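Local coordinates for protein alpha-amylase G-6 (Bacillus halodurans, PDB 2C3G) that probably binds starch and related alpha-glucans through this family 26 carbohydrate-binding module, one domain of a longer amylase, at residues 22-27 / 58-63. Sequence-based numbering, arbitrary orientation.
Sequences LYYYDT and ESVRLL
Four backbone hydrogen bonds join Y23 to L63 and Y25 to R61, the hydrogen-bonded pairs of an antiparallel ladder. The straightest runs from L63 N to Y23 O (2.8 Å, 166° at the hydrogen); in the longest, R61 N reaches Y25 O at 3.2 Å from above the carbonyl plane. Between them Y24 and L62 form a non-hydrogen-bonded pair, where Y24 CA approaches R61 O at 3.0 Å in a CA-H...O contact. On the face carrying Y23, Y25, R61 and L63, the Y25 ring turns back over R61 because CG sits between backbone N and carbonyl carbon (chi1 56°). R61 CB lies over one ring face, 3.6 Å from the centroid, a CH-pi contact, while Y25 OH is hydrogen-bonded to G79 N of strand 71-82. An alanine in place of Y25 would probably leave R61 CB and CG without the ring and G79 N without its hydroxyl partner. L63 CD1 meets the Y23 ring edge, 3.7 Å from CD2. On the opposite face L22, Y24 and V60 pack on I54 of the other sheet; V60 CG2 touches T27 CG2 at 3.7 Å. At the D26 corner, R61 NH2 forms a salt bridge with D26 OD2 (3.3 Å, its hydrogen bond weak), and a water joins D26 O to S59 OG. Strand 20-28 thus borders a three-stranded antiparallel sheet, with 59-66 central, in the beta-sandwich of a starch-binding module.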
loop_
_atom_site.group_PDB
_atom_site.type_symbol
_atom_site.label_atom_id
_atom_site.label_comp_id
_atom_site.label_asym_id
_atom_site.label_seq_id
_atom_site.Cartn_x
_atom_site.Cartn_y
_atom_site.Cartn_z
ATOM N N LEU A 22 -0.684 -0.096 -5.345
ATOM C CA LEU A 22 -1.010 0.623 -4.110
ATOM C C LEU A 22 -1.687 1.966 -4.404
ATOM O O LEU A 22 -1.049 2.909 -4.851
ATOM C CB LEU A 22 0.235 0.827 -3.224
ATOM C CG LEU A 22 -0.059 1.483 -1.859
ATOM C CD1 LEU A 22 -0.810 0.528 -0.929
ATOM C CD2 LEU A 22 1.183 2.070 -1.177
ATOM N N TYR A 23 -2.980 2.043 -4.130
ATOM C CA TYR A 23 -3.709 3.290 -4.289
ATOM C C TYR A 23 -3.787 4.030 -2.948
ATOM O O TYR A 23 -4.112 3.433 -1.925
ATOM C CB TYR A 23 -5.118 3.039 -4.865
ATOM C CG TYR A 23 -5.912 4.317 -5.006
ATOM C CD1 TYR A 23 -5.525 5.294 -5.914
ATOM C CD2 TYR A 23 -7.029 4.567 -4.197
ATOM C CE1 TYR A 23 -6.227 6.468 -6.029
ATOM C CE2 TYR A 23 -7.744 5.738 -4.319
ATOM C CZ TYR A 23 -7.331 6.686 -5.231
ATOM O OH TYR A 23 -8.021 7.866 -5.364
ATOM N N TYR A 24 -3.485 5.325 -2.980
ATOM C CA TYR A 24 -3.439 6.183 -1.781
ATOM C C TYR A 24 -3.832 7.633 -2.082
ATOM O O TYR A 24 -3.524 8.178 -3.142
ATOM C CB TYR A 24 -2.054 6.157 -1.113
ATOM C CG TYR A 24 -0.941 6.660 -1.993
ATOM C CD1 TYR A 24 -0.303 5.802 -2.883
ATOM C CD2 TYR A 24 -0.521 7.992 -1.937
ATOM C CE1 TYR A 24 0.704 6.246 -3.702
ATOM C CE2 TYR A 24 0.506 8.457 -2.753
ATOM C CZ TYR A 24 1.111 7.568 -3.645
ATOM O OH TYR A 24 2.137 7.984 -4.467
ATOM N N TYR A 25 -4.510 8.246 -1.116
ATOM C CA TYR A 25 -4.993 9.615 -1.248
ATOM C C TYR A 25 -4.858 10.337 0.105
ATOM O O TYR A 25 -4.165 9.849 0.998
ATOM C CB TYR A 25 -6.441 9.631 -1.778
ATOM C CG TYR A 25 -7.415 8.829 -0.940
ATOM C CD1 TYR A 25 -7.487 7.450 -1.064
ATOM C CD2 TYR A 25 -8.268 9.451 -0.031
ATOM C CE1 TYR A 25 -8.362 6.707 -0.320
ATOM C CE2 TYR A 25 -9.162 8.701 0.736
ATOM C CZ TYR A 25 -9.203 7.329 0.582
ATOM O OH TYR A 25 -10.061 6.539 1.321
ATOM N N ASP A 26 -5.563 11.457 0.277
ATOM C CA ASP A 26 -5.242 12.431 1.324
ATOM C C ASP A 26 -3.974 12.135 2.133
ATOM O O ASP A 26 -4.012 11.679 3.256
ATOM C CB ASP A 26 -6.462 13.034 2.113
ATOM C CG ASP A 26 -7.169 12.052 3.057
ATOM O OD1 ASP A 26 -8.035 11.281 2.577
ATOM O OD2 ASP A 26 -7.012 12.057 4.306
ATOM N N THR A 27 -2.864 12.395 1.451
ATOM C CA THR A 27 -1.509 12.373 1.963
ATOM C C THR A 27 -1.266 13.590 2.832
ATOM O O THR A 27 -1.836 14.658 2.590
ATOM C CB THR A 27 -0.513 12.427 0.764
ATOM O OG1 THR A 27 -0.830 13.545 -0.083
ATOM C CG2 THR A 27 -0.685 11.214 -0.176
ATOM N N GLU A 58 3.787 11.348 6.009
ATOM C CA GLU A 58 3.673 10.835 7.389
ATOM C C GLU A 58 2.370 10.074 7.621
ATOM O O GLU A 58 2.308 9.191 8.478
ATOM C CB GLU A 58 3.793 11.948 8.429
ATOM C CG GLU A 58 4.826 13.014 8.098
ATOM C CD GLU A 58 6.050 12.917 8.967
ATOM O OE1 GLU A 58 6.566 11.787 9.122
ATOM O OE2 GLU A 58 6.514 13.957 9.492
ATOM N N SER A 59 1.323 10.439 6.880
ATOM C CA SER A 59 0.076 9.680 6.886
ATOM C C SER A 59 -0.551 9.670 5.506
ATOM O O SER A 59 -0.231 10.516 4.689
ATOM C CB SER A 59 -0.890 10.162 7.983
ATOM O OG SER A 59 -1.246 11.519 7.834
ATOM N N VAL A 60 -1.441 8.713 5.271
ATOM C CA VAL A 60 -1.979 8.373 3.956
ATOM C C VAL A 60 -3.263 7.616 4.223
ATOM O O VAL A 60 -3.507 7.172 5.355
ATOM C CB VAL A 60 -0.964 7.489 3.159
ATOM C CG1 VAL A 60 -1.497 6.085 2.807
ATOM C CG2 VAL A 60 -0.424 8.204 1.965
ATOM N N ARG A 61 -4.096 7.506 3.187
ATOM C CA ARG A 61 -5.256 6.631 3.183
ATOM C C ARG A 61 -5.013 5.685 2.035
ATOM O O ARG A 61 -4.721 6.134 0.946
ATOM C CB ARG A 61 -6.543 7.435 2.933
ATOM C CG ARG A 61 -7.489 7.480 4.106
ATOM C CD ARG A 61 -7.878 8.874 4.506
ATOM N NE ARG A 61 -8.942 8.868 5.519
ATOM C CZ ARG A 61 -8.913 9.550 6.662
ATOM N NH1 ARG A 61 -9.925 9.465 7.500
ATOM N NH2 ARG A 61 -7.876 10.305 6.986
ATOM N N LEU A 62 -5.121 4.377 2.266
ATOM C CA LEU A 62 -4.743 3.427 1.211
ATOM C C LEU A 62 -5.660 2.220 0.929
ATOM O O LEU A 62 -6.363 1.710 1.794
ATOM C CB LEU A 62 -3.279 2.979 1.389
ATOM C CG LEU A 62 -2.902 2.071 2.575
ATOM C CD1 LEU A 62 -3.203 0.612 2.257
ATOM C CD2 LEU A 62 -1.444 2.275 2.948
ATOM N N LEU A 63 -5.628 1.774 -0.316
ATOM C CA LEU A 63 -6.246 0.503 -0.689
ATOM C C LEU A 63 -5.269 -0.288 -1.553
ATOM O O LEU A 63 -4.491 0.286 -2.297
ATOM C CB LEU A 63 -7.550 0.728 -1.471
ATOM C CG LEU A 63 -8.702 1.492 -0.816
ATOM C CD1 LEU A 63 -8.812 2.900 -1.403
ATOM C CD2 LEU A 63 -10.001 0.755 -0.990
HETATM O O HOH W 1 -3.342 11.776 6.198
#